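Local structure of TrwG component of type IV secretion system (Bartonella birtlesii, 4JF8) at residues A[81-84]-A[85-89]; A[69-72]-A[73-77]; A[45-48]-A[49-53]. The protein is probably a VirB8-like inner-membrane component of a type IV secretion system, represented here by its soluble NTF2-like domain without the transmembrane helix. All blocks are in the same frame, centred on the assembly; numbering follows the deposited sequence.

Contact 1: residues A[81-84]-A[85-89]. With EDO (1,2-ethanediol), chain C.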
ATOM      1  N   GLN A  81     -17.955  -5.983  -9.162  1.00 10.73           N
ATOM      2  CA  GLN A  81     -19.395  -5.767  -8.981  1.00 11.59           C
ATOM      3  C   GLN A  81     -19.882  -6.295  -7.636  1.00 11.26           C
ATOM      4  O   GLN A  81     -20.696  -5.657  -6.982  1.00 12.46           O
ATOM      5  CB  GLN A  81     -20.195  -6.374 -10.134  1.00 12.79           C
ATOM      6  CG  GLN A  81     -19.990  -5.641 -11.465  1.00 13.63           C
ATOM      7  CD  GLN A  81     -20.558  -4.242 -11.405  1.00 14.81           C
ATOM      8  OE1 GLN A  81     -21.749  -4.058 -11.078  1.00 17.83           O
ATOM      9  NE2 GLN A  81     -19.732  -3.253 -11.668  1.00 14.84           N
ATOM     10  N   GLU A  82     -19.349  -7.442  -7.207  1.00 10.93           N
ATOM     11  CA  GLU A  82     -19.692  -8.011  -5.895  1.00 10.98           C
ATOM     12  C   GLU A  82     -19.234  -7.081  -4.767  1.00 10.47           C
ATOM     13  O   GLU A  82     -20.001  -6.790  -3.848  1.00 10.90           O
ATOM     14  CB  GLU A  82     -19.076  -9.388  -5.759  1.00 11.29           C
ATOM     15  CG  GLU A  82     -19.699 -10.410  -6.687  1.00 12.15           C
ATOM     16  CD  GLU A  82     -18.964 -11.723  -6.726  1.00 13.02           C
ATOM     17  OE1 GLU A  82     -17.846 -11.816  -6.192  1.00 13.15           O
ATOM     18  OE2 GLU A  82     -19.509 -12.682  -7.332  1.00 14.62           O
ATOM     19  N   PHE A  83     -18.014  -6.583  -4.863  1.00  9.97           N
ATOM     20  CA  PHE A  83     -17.429  -5.719  -3.840  1.00  9.92           C
ATOM     21  C   PHE A  83     -18.167  -4.377  -3.766  1.00 10.32           C
ATOM     22  O   PHE A  83     -18.482  -3.878  -2.687  1.00 10.29           O
ATOM     23  CB  PHE A  83     -15.948  -5.494  -4.149  1.00 10.03           C
ATOM     24  CG  PHE A  83     -15.330  -4.426  -3.322  1.00  9.85           C
ATOM     25  CD1 PHE A  83     -15.165  -4.585  -1.954  1.00  9.92           C
ATOM     26  CD2 PHE A  83     -14.884  -3.256  -3.918  1.00 10.17           C
ATOM     27  CE1 PHE A  83     -14.600  -3.580  -1.202  1.00 10.14           C
ATOM     28  CE2 PHE A  83     -14.305  -2.254  -3.168  1.00 10.25           C
ATOM     29  CZ  PHE A  83     -14.170  -2.406  -1.813  1.00 10.04           C
ATOM     30  N   TYR A  84     -18.497  -3.807  -4.921  1.00 10.33           N
ATOM     31  CA  TYR A  84     -19.120  -2.491  -4.967  1.00 11.01           C
ATOM     32  C   TYR A  84     -20.443  -2.501  -4.239  1.00 11.41           C
ATOM     33  O   TYR A  84     -20.832  -1.481  -3.652  1.00 11.33           O
ATOM     34  CB  TYR A  84     -19.354  -2.021  -6.404  1.00 11.30           C
ATOM     35  CG  TYR A  84     -18.116  -1.716  -7.224  1.00 11.03           C
ATOM     36  CD1 TYR A  84     -16.901  -1.376  -6.631  1.00 11.29           C
ATOM     37  CD2 TYR A  84     -18.175  -1.720  -8.619  1.00 11.30           C
ATOM     38  CE1 TYR A  84     -15.801  -1.060  -7.399  1.00 11.79           C
ATOM     39  CE2 TYR A  84     -17.080  -1.411  -9.378  1.00 11.82           C
ATOM     40  CZ  TYR A  84     -15.884  -1.093  -8.769  1.00 11.90           C
ATOM     41  OH  TYR A  84     -14.778  -0.805  -9.562  1.00 14.07           O
ATOM     42  N   LYS A  85     -21.145  -3.624  -4.248  1.00 12.33           N
ATOM     43  CA  LYS A  85     -22.457  -3.683  -3.591  1.00 13.97           C
ATOM     44  C   LYS A  85     -22.362  -3.437  -2.089  1.00 13.08           C
ATOM     45  O   LYS A  85     -23.307  -2.921  -1.493  1.00 13.48           O
ATOM     46  CB  LYS A  85     -23.149  -5.014  -3.872  1.00 16.43           C
ATOM     47  CG  LYS A  85     -23.595  -5.151  -5.311  1.00 19.50           C
ATOM     48  CD  LYS A  85     -24.401  -6.416  -5.533  1.00 22.99           C
ATOM     49  CE  LYS A  85     -24.634  -6.685  -7.009  1.00 25.81           C
ATOM     50  NZ  LYS A  85     -24.824  -5.476  -7.868  1.00 28.81           N
ATOM     51  N   ILE A  86     -21.224  -3.753  -1.474  1.00 11.90           N
ATOM     52  CA  ILE A  86     -21.022  -3.455  -0.049  1.00 11.86           C
ATOM     53  C   ILE A  86     -21.183  -1.954   0.222  1.00 11.49           C
ATOM     54  O   ILE A  86     -21.585  -1.556   1.314  1.00 12.22           O
ATOM     55  CB  ILE A  86     -19.621  -3.936   0.415  1.00 11.45           C
ATOM     56  CG1 ILE A  86     -19.518  -5.466   0.291  1.00 11.90           C
ATOM     57  CG2 ILE A  86     -19.316  -3.497   1.842  1.00 11.59           C
ATOM     58  CD1 ILE A  86     -18.137  -6.019   0.519  1.00 12.67           C
ATOM     59  N   TYR A  87     -20.857  -1.129  -0.780  1.00 11.37           N
ATOM     60  CA  TYR A  87     -20.882   0.335  -0.715  1.00 11.96           C
ATOM     61  C   TYR A  87     -22.008   0.961  -1.530  1.00 13.80           C
ATOM     62  O   TYR A  87     -21.925   2.132  -1.908  1.00 14.79           O
ATOM     63  CB  TYR A  87     -19.476   0.884  -1.116  1.00 11.63           C
ATOM     64  CG  TYR A  87     -18.467   0.459  -0.071  1.00 11.03           C
ATOM     65  CD1 TYR A  87     -18.381   1.151   1.121  1.00 11.12           C
ATOM     66  CD2 TYR A  87     -17.677  -0.677  -0.222  1.00 10.38           C
ATOM     67  CE1 TYR A  87     -17.510   0.758   2.120  1.00 11.00           C
ATOM     68  CE2 TYR A  87     -16.796  -1.092   0.781  1.00 10.46           C
ATOM     69  CZ  TYR A  87     -16.737  -0.363   1.962  1.00 10.65           C
ATOM     70  OH  TYR A  87     -15.928  -0.727   3.017  1.00 11.26           O
ATOM     71  N   GLU A  88     -23.076   0.202  -1.734  1.00 15.03           N
ATOM     72  CA  GLU A  88     -24.243   0.728  -2.444  1.00 16.99           C
ATOM     73  C   GLU A  88     -25.486   0.505  -1.606  1.00 18.71           C
ATOM     74  O   GLU A  88     -25.560  -0.417  -0.793  1.00 18.64           O
ATOM     75  CB  GLU A  88     -24.380   0.038  -3.806  1.00 17.66           C
ATOM     76  CG  GLU A  88     -23.299   0.470  -4.795  1.00 17.71           C
ATOM     77  CD  GLU A  88     -23.170  -0.421  -6.023  1.00 19.30           C
ATOM     78  OE1 GLU A  88     -23.820  -1.474  -6.090  1.00 21.43           O
ATOM     79  OE2 GLU A  88     -22.398  -0.084  -6.940  1.00 19.60           O
ATOM     80  N   GLY A  89     -26.468   1.367  -1.825  1.00 21.83           N
ATOM     81  CA  GLY A  89     -27.781   1.193  -1.218  1.00 24.59           C
ATOM     82  C   GLY A  89     -27.895   1.797   0.166  1.00 27.10           C
ATOM     83  O   GLY A  89     -26.982   2.477   0.644  1.00 26.25           O
TER
HETATM   84  C1  EDO C 302     -12.888  -1.183   2.666  1.00 18.37           C
HETATM   85  O1  EDO C 302     -13.866  -2.234   2.735  1.00 17.44           O
HETATM   86  C2  EDO C 302     -12.776  -0.659   1.261  1.00 18.32           C
HETATM   87  O2  EDO C 302     -12.152  -1.655   0.506  1.00 16.87           O
HETATM   88  O   HOH W   1     -22.519  -3.955  -8.331  1.00 24.63           O
HETATM   89  O   HOH W   2     -22.276  -1.500  -9.018  1.00 25.29           O
HETATM   90  O   HOH W   3     -23.747  -6.337 -10.861  1.00 46.35           O
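The rings of Phe83 and Tyr87 meet one turn apart where helix 77-85 of the VirB8, NTF2-like domain runs out. They form an offset edge-to-face pair, the edge of Tyr87 turned toward the face of Phe83, with planes at 61° and CE2 of Tyr87 3.9 Å from CE1 of Phe83. CD1 of Ile86 reaches CD1 of Phe83 obliquely, the side chains crossing at about a right angle. Phe83 is placed there by its first torsion (chi1 169°), which sets CG opposite the backbone N, and Tyr68 of helix 64-73 also meets this ring. A 1,2-ethanediol, probably from the crystallisation liquor, sits at the edge of both rings; Tyr87 OH donates to its O1 at 2.6 Å. In the backbone, the i to i+3 bonds Ile86 N to Phe83 O (3.0 Å) and Tyr87 N to Tyr84 O (2.9 Å) tighten the last turn, both donors well above the carbonyl planes. The type I turn Lys85 to Glu88 overlaps them, closed by Glu88 N to Lys85 O. On the exposed flank, one water bridges Gln81 O, Gln81 OE1 and Lys85 NZ, accepting from NZ at 2.8 Å, while Glu88 folds back until its CG lies 3.3 Å from Tyr84 O.

Contact 2: residues A[69-72]-A[73-77]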
ATOM      1  N   ASP A  69     -10.125   1.728  -3.598  1.00  8.21           N
ATOM      2  CA  ASP A  69      -9.524   1.747  -4.924  1.00  8.61           C
ATOM      3  C   ASP A  69      -8.586   0.581  -5.144  1.00  8.25           C
ATOM      4  O   ASP A  69      -8.517   0.035  -6.236  1.00  8.36           O
ATOM      5  CB  ASP A  69      -8.806   3.076  -5.175  1.00  9.33           C
ATOM      6  CG  ASP A  69      -9.762   4.249  -5.334  1.00 10.13           C
ATOM      7  OD1 ASP A  69     -10.953   4.046  -5.643  1.00 12.15           O
ATOM      8  OD2 ASP A  69      -9.308   5.400  -5.187  1.00 11.63           O
ATOM      9  N   THR A  70      -7.822   0.210  -4.119  1.00  7.89           N
ATOM     10  CA  THR A  70      -6.915  -0.927  -4.245  1.00  7.84           C
ATOM     11  C   THR A  70      -7.715  -2.207  -4.470  1.00  7.87           C
ATOM     12  O   THR A  70      -7.400  -3.018  -5.350  1.00  7.97           O
ATOM     13  CB  THR A  70      -6.032  -1.066  -2.995  1.00  7.74           C
ATOM     14  OG1 THR A  70      -5.206   0.091  -2.843  1.00  8.39           O
ATOM     15  CG2 THR A  70      -5.170  -2.286  -3.049  1.00  7.73           C
ATOM     16  N   THR A  71      -8.759  -2.394  -3.663  1.00  7.87           N
ATOM     17  CA  THR A  71      -9.592  -3.578  -3.836  1.00  8.01           C
ATOM     18  C   THR A  71     -10.154  -3.651  -5.263  1.00  8.36           C
ATOM     19  O   THR A  71     -10.095  -4.705  -5.916  1.00  8.49           O
ATOM     20  CB  THR A  71     -10.736  -3.612  -2.823  1.00  8.20           C
ATOM     21  OG1 THR A  71     -10.196  -3.587  -1.506  1.00  8.66           O
ATOM     22  CG2 THR A  71     -11.547  -4.873  -2.975  1.00  8.43           C
ATOM     23  N   ALA A  72     -10.665  -2.538  -5.762  1.00  8.67           N
ATOM     24  CA  ALA A  72     -11.221  -2.522  -7.111  1.00  8.83           C
ATOM     25  C   ALA A  72     -10.173  -2.858  -8.166  1.00  8.41           C
ATOM     26  O   ALA A  72     -10.418  -3.636  -9.089  1.00  8.57           O
ATOM     27  CB  ALA A  72     -11.871  -1.185  -7.413  1.00  9.33           C
ATOM     28  N   LEU A  73      -8.985  -2.268  -8.011  1.00  8.40           N
ATOM     29  CA  LEU A  73      -7.917  -2.496  -8.992  1.00  8.70           C
ATOM     30  C   LEU A  73      -7.531  -3.958  -9.093  1.00  8.55           C
ATOM     31  O   LEU A  73      -7.241  -4.473 -10.169  1.00  8.73           O
ATOM     32  CB  LEU A  73      -6.706  -1.649  -8.599  1.00  9.29           C
ATOM     33  CG  LEU A  73      -5.515  -1.703  -9.545  1.00 10.03           C
ATOM     34  CD1 LEU A  73      -5.818  -1.052 -10.890  1.00 10.95           C
ATOM     35  CD2 LEU A  73      -4.306  -1.090  -8.852  1.00 10.49           C
ATOM     36  N   LEU A  74      -7.525  -4.641  -7.955  1.00  8.14           N
ATOM     37  CA  LEU A  74      -7.047  -6.010  -7.865  1.00  8.41           C
ATOM     38  C   LEU A  74      -8.119  -7.054  -8.085  1.00  8.33           C
ATOM     39  O   LEU A  74      -7.832  -8.241  -7.916  1.00  8.67           O
ATOM     40  CB  LEU A  74      -6.355  -6.216  -6.506  1.00  8.34           C
ATOM     41  CG  LEU A  74      -5.154  -5.324  -6.174  1.00  8.70           C
ATOM     42  CD1 LEU A  74      -4.580  -5.781  -4.853  1.00  8.80           C
ATOM     43  CD2 LEU A  74      -4.102  -5.377  -7.279  1.00  9.17           C
ATOM     44  N   SER A  75      -9.312  -6.627  -8.490  1.00  8.25           N
ATOM     45  CA  SER A  75     -10.453  -7.527  -8.706  1.00  8.50           C
ATOM     46  C   SER A  75     -10.840  -7.571 -10.169  1.00  9.17           C
ATOM     47  O   SER A  75     -10.849  -6.546 -10.838  1.00  9.39           O
ATOM     48  CB  SER A  75     -11.661  -7.013  -7.930  1.00  8.63           C
ATOM     49  OG  SER A  75     -11.423  -6.946  -6.516  1.00  8.65           O
ATOM     50  N   THR A  76     -11.208  -8.744 -10.668  1.00  9.12           N
ATOM     51  CA  THR A  76     -11.827  -8.811 -11.987  1.00  9.94           C
ATOM     52  C   THR A  76     -13.116  -8.022 -11.984  1.00  9.98           C
ATOM     53  O   THR A  76     -13.666  -7.705 -10.924  1.00  9.29           O
ATOM     54  CB  THR A  76     -12.192 -10.244 -12.389  1.00 10.18           C
ATOM     55  OG1 THR A  76     -13.164 -10.733 -11.446  1.00 10.82           O
ATOM     56  CG2 THR A  76     -10.955 -11.168 -12.489  1.00 10.60           C
ATOM     57  N   ALA A  77     -13.631  -7.729 -13.168  1.00 10.69           N
ATOM     58  CA  ALA A  77     -14.882  -6.992 -13.282  1.00 10.83           C
ATOM     59  C   ALA A  77     -16.018  -7.627 -12.475  1.00 11.00           C
ATOM     60  O   ALA A  77     -16.760  -6.944 -11.779  1.00 11.15           O
ATOM     61  CB  ALA A  77     -15.258  -6.868 -14.756  1.00 11.48           C
TER
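Leu73 N and Leu74 N still make the i to i+4 bonds of a helix, to Asp69 O (2.9 Å) and Thr70 O (3.1 Å), but Ser75 N turns back to Ala72 O at 3.2 Å from well above that carbonyl plane, and Leu74 is the first residue to leave helical angles. Thr71 O, left with only a weak bond from Leu74 N within the two segments' backbone, is taken by a side chain: Ser75 OG donates to it at 2.7 Å, standing 36° out of the carbonyl plane. Its chi1 of -60°, with OG beside its own N, folds the hydroxyl back over the helix end, where it also hydrogen-bonds Tyr52 OH. This C-terminus leads through a short loop to helix 77-85 in the helical layer of this NTF2-like domain, and Thr76 is already the N-cap of that helix, its OG1 bonded to Val79 N. On another flank Thr70 and Leu74 lie side by side, pointing the same way, CG2 of the threonine 4.0 Å from CD1 of the leucine. Leu74 CG rests on Thr70 O at 3.3 Å. The threonine hydroxyls look back up the helix, Thr70 OG1 bonding Leu66 O and Thr71 OG1 bonding Asn67 O.

Contact 3: residues A[45-48]-A[49-53]. With EDO (1,2-ethanediol), chain D.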
ATOM      1  N   ASP A  45       2.814 -14.392  -4.046  1.00  9.62           N
ATOM      2  CA  ASP A  45       1.375 -14.586  -3.993  1.00  9.63           C
ATOM      3  C   ASP A  45       0.861 -14.132  -2.614  1.00  9.18           C
ATOM      4  O   ASP A  45      -0.173 -13.469  -2.506  1.00  9.25           O
ATOM      5  CB  ASP A  45       0.983 -16.043  -4.214  1.00 10.08           C
ATOM      6  CG  ASP A  45       1.154 -16.518  -5.645  1.00 10.57           C
ATOM      7  OD1 ASP A  45       1.643 -15.796  -6.526  1.00 10.37           O
ATOM      8  OD2 ASP A  45       0.819 -17.722  -5.880  1.00 12.00           O
ATOM      9  N   ARG A  46       1.579 -14.472  -1.543  1.00  9.20           N
ATOM     10  CA  ARG A  46       1.165 -14.050  -0.199  1.00  9.32           C
ATOM     11  C   ARG A  46       1.134 -12.529  -0.076  1.00  8.78           C
ATOM     12  O   ARG A  46       0.237 -11.987   0.553  1.00  8.42           O
ATOM     13  CB  ARG A  46       2.059 -14.650   0.889  1.00 10.54           C
ATOM     14  CG  ARG A  46       1.778 -16.121   1.166  1.00 11.79           C
ATOM     15  CD  ARG A  46       2.655 -16.642   2.279  1.00 13.84           C
ATOM     16  NE  ARG A  46       2.120 -17.899   2.792  1.00 15.74           N
ATOM     17  CZ  ARG A  46       2.816 -18.837   3.425  1.00 19.24           C
ATOM     18  NH1 ARG A  46       4.123 -18.705   3.638  1.00 21.57           N
ATOM     19  NH2 ARG A  46       2.189 -19.930   3.829  1.00 20.41           N
ATOM     20  N   TYR A  47       2.099 -11.839  -0.686  1.00  8.34           N
ATOM     21  CA  TYR A  47       2.104 -10.371  -0.670  1.00  8.18           C
ATOM     22  C   TYR A  47       0.795  -9.835  -1.245  1.00  8.06           C
ATOM     23  O   TYR A  47       0.131  -8.987  -0.614  1.00  8.05           O
ATOM     24  CB  TYR A  47       3.292  -9.830  -1.460  1.00  8.11           C
ATOM     25  CG  TYR A  47       3.270  -8.332  -1.624  1.00  8.19           C
ATOM     26  CD1 TYR A  47       3.709  -7.504  -0.609  1.00  8.05           C
ATOM     27  CD2 TYR A  47       2.738  -7.732  -2.773  1.00  8.32           C
ATOM     28  CE1 TYR A  47       3.678  -6.122  -0.737  1.00  8.20           C
ATOM     29  CE2 TYR A  47       2.694  -6.350  -2.910  1.00  8.58           C
ATOM     30  CZ  TYR A  47       3.152  -5.556  -1.878  1.00  8.37           C
ATOM     31  OH  TYR A  47       3.109  -4.181  -1.980  1.00  8.96           O
ATOM     32  N   TRP A  48       0.415 -10.303  -2.426  1.00  8.37           N
ATOM     33  CA  TRP A  48      -0.799  -9.810  -3.081  1.00  8.26           C
ATOM     34  C   TRP A  48      -2.084 -10.220  -2.367  1.00  8.29           C
ATOM     35  O   TRP A  48      -3.004  -9.409  -2.221  1.00  8.44           O
ATOM     36  CB  TRP A  48      -0.831 -10.180  -4.572  1.00  8.44           C
ATOM     37  CG  TRP A  48       0.201  -9.392  -5.307  1.00  8.82           C
ATOM     38  CD1 TRP A  48       1.384  -9.858  -5.814  1.00  9.34           C
ATOM     39  CD2 TRP A  48       0.184  -7.983  -5.550  1.00  8.85           C
ATOM     40  NE1 TRP A  48       2.098  -8.819  -6.352  1.00  9.80           N
ATOM     41  CE2 TRP A  48       1.392  -7.653  -6.196  1.00  9.39           C
ATOM     42  CE3 TRP A  48      -0.724  -6.959  -5.252  1.00  9.21           C
ATOM     43  CZ2 TRP A  48       1.698  -6.330  -6.558  1.00  9.51           C
ATOM     44  CZ3 TRP A  48      -0.416  -5.673  -5.633  1.00  9.55           C
ATOM     45  CH2 TRP A  48       0.778  -5.372  -6.271  1.00  9.86           C
ATOM     46  N   LEU A  49      -2.136 -11.460  -1.891  1.00  8.33           N
ATOM     47  CA  LEU A  49      -3.294 -11.931  -1.144  1.00  8.36           C
ATOM     48  C   LEU A  49      -3.480 -11.149   0.143  1.00  8.17           C
ATOM     49  O   LEU A  49      -4.607 -10.819   0.512  1.00  8.63           O
ATOM     50  CB  LEU A  49      -3.152 -13.423  -0.844  1.00  8.67           C
ATOM     51  CG  LEU A  49      -3.261 -14.312  -2.100  1.00  9.14           C
ATOM     52  CD1 LEU A  49      -2.647 -15.689  -1.840  1.00  9.40           C
ATOM     53  CD2 LEU A  49      -4.689 -14.426  -2.628  1.00  9.36           C
ATOM     54  N   ASN A  50      -2.382 -10.899   0.838  1.00  8.12           N
ATOM     55  CA  ASN A  50      -2.422 -10.096   2.051  1.00  7.97           C
ATOM     56  C   ASN A  50      -2.924  -8.681   1.754  1.00  7.85           C
ATOM     57  O   ASN A  50      -3.796  -8.146   2.457  1.00  7.97           O
ATOM     58  CB  ASN A  50      -1.022 -10.067   2.676  1.00  8.49           C
ATOM     59  CG  ASN A  50      -0.981  -9.362   4.001  1.00  8.79           C
ATOM     60  OD1 ASN A  50      -1.644  -9.787   4.950  1.00  9.25           O
ATOM     61  ND2 ASN A  50      -0.159  -8.315   4.106  1.00  8.80           N
ATOM     62  N   GLN A  51      -2.356  -8.058   0.725  1.00  7.87           N
ATOM     63  CA  GLN A  51      -2.781  -6.713   0.367  1.00  8.14           C
ATOM     64  C   GLN A  51      -4.274  -6.723   0.063  1.00  8.07           C
ATOM     65  O   GLN A  51      -5.016  -5.816   0.466  1.00  8.08           O
ATOM     66  CB  GLN A  51      -2.021  -6.242  -0.864  1.00  8.90           C
ATOM     67  CG  GLN A  51      -2.387  -4.822  -1.255  1.00 10.37           C
ATOM     68  CD  GLN A  51      -1.548  -4.243  -2.386  1.00 11.27           C
ATOM     69  OE1 GLN A  51      -2.070  -3.842  -3.425  1.00 12.35           O
ATOM     70  NE2 GLN A  51      -0.253  -4.215  -2.193  1.00 11.86           N
ATOM     71  N   TYR A  52      -4.753  -7.748  -0.640  1.00  8.06           N
ATOM     72  CA  TYR A  52      -6.153  -7.813  -0.996  1.00  8.15           C
ATOM     73  C   TYR A  52      -7.067  -7.904   0.222  1.00  8.19           C
ATOM     74  O   TYR A  52      -8.012  -7.121   0.352  1.00  8.09           O
ATOM     75  CB  TYR A  52      -6.422  -8.987  -1.951  1.00  8.29           C
ATOM     76  CG  TYR A  52      -7.797  -8.898  -2.583  1.00  8.11           C
ATOM     77  CD1 TYR A  52      -8.007  -8.041  -3.663  1.00  8.13           C
ATOM     78  CD2 TYR A  52      -8.900  -9.590  -2.066  1.00  8.28           C
ATOM     79  CE1 TYR A  52      -9.255  -7.899  -4.243  1.00  8.25           C
ATOM     80  CE2 TYR A  52     -10.149  -9.454  -2.644  1.00  8.37           C
ATOM     81  CZ  TYR A  52     -10.326  -8.594  -3.714  1.00  8.15           C
ATOM     82  OH  TYR A  52     -11.589  -8.500  -4.297  1.00  8.60           O
ATOM     83  N   VAL A  53      -6.787  -8.845   1.111  1.00  8.14           N
ATOM     84  CA  VAL A  53      -7.641  -9.037   2.265  1.00  8.52           C
ATOM     85  C   VAL A  53      -7.611  -7.805   3.161  1.00  8.35           C
ATOM     86  O   VAL A  53      -8.651  -7.354   3.647  1.00  8.29           O
ATOM     87  CB  VAL A  53      -7.292 -10.335   3.027  1.00  8.97           C
ATOM     88  CG1 VAL A  53      -8.067 -10.401   4.337  1.00  9.36           C
ATOM     89  CG2 VAL A  53      -7.625 -11.557   2.173  1.00  9.36           C
TER
HETATM   90  C1  EDO D 303       5.627  -6.452  -6.500  0.50 19.07           C
HETATM   91  O1  EDO D 303       6.913  -6.677  -7.090  0.50 20.28           O
HETATM   92  C2  EDO D 303       5.268  -7.682  -5.689  0.50 18.97           C
HETATM   93  O2  EDO D 303       4.983  -8.728  -6.628  0.50 19.64           O
HETATM   94  O   HOH W   4       1.132  -7.488   1.501  1.00  9.38           O
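One face of the Trp48 indole carries CD2 of Tyr47, 3.6 Å above the plane and over its centre, while CD1 of the indole lies in plane at the edge of the tyrosine ring. Farther along helix 42-57, the long helix packed across the antiparallel sheet of this NTF2-like domain, Gln51 reaches back to both rings. Its chain is extended, with CG opposite the backbone N (chi1 -178°), and runs beside Trp48, so that OE1 comes obliquely to CZ3 at 3.3 Å; the amide plane stands 63° from the indole. The other branch, NE2, approaches Tyr47 obliquely, 3.7 Å from CZ, with the amide turned 76° from that ring. These aromatics face the second subunit: Tyr47 OH hydrogen-bonds Tyr47 OH of that chain, and the Tyr47 ring meets Trp48 of that chain, as Trp48 meets its Tyr47. A 1,2-ethanediol, probably from the crystallisation liquor, takes a hydrogen bond from Trp48 NE1 to its O2 at 2.9 Å and is also bonded to Trp48 NE1 of the second subunit. Leu49 instead faces the sheet, touching Ile110, Ile143 and Tyr145, and its CG packs on Asp45 O at 3.2 Å. The Asp45 carboxylate is held by Tyr145, Tyr147, Ser39 and the backbone N of Tyr40. Leu49 through Tyr52 donate regular i to i+4 backbone bonds, and one water links Tyr47 O (2.8 Å) to Asn50 ND2 (3.0 Å).

In the fold
From the N terminus the chain passes through contact 3, in the middle of helix 42-57, then contact 2 at the end of helix 64-73, then contact 1 at the end of helix 77-85. They lie in series; none nests in or crosses another. Contact 3 closes no loop, contact 2 turns the chain from one helix into the next, and contact 1 ends the hairpin of helices before helix 93-97. Contact 2 joins the other two: Leu74 and Thr70 pack on Gln51, and Ala72 and Thr71 on Tyr84 and Phe83. Contacts 1 and 3 lie on opposite sides of the chain's centre without touching, one at the surface, the other between sheet and second subunit.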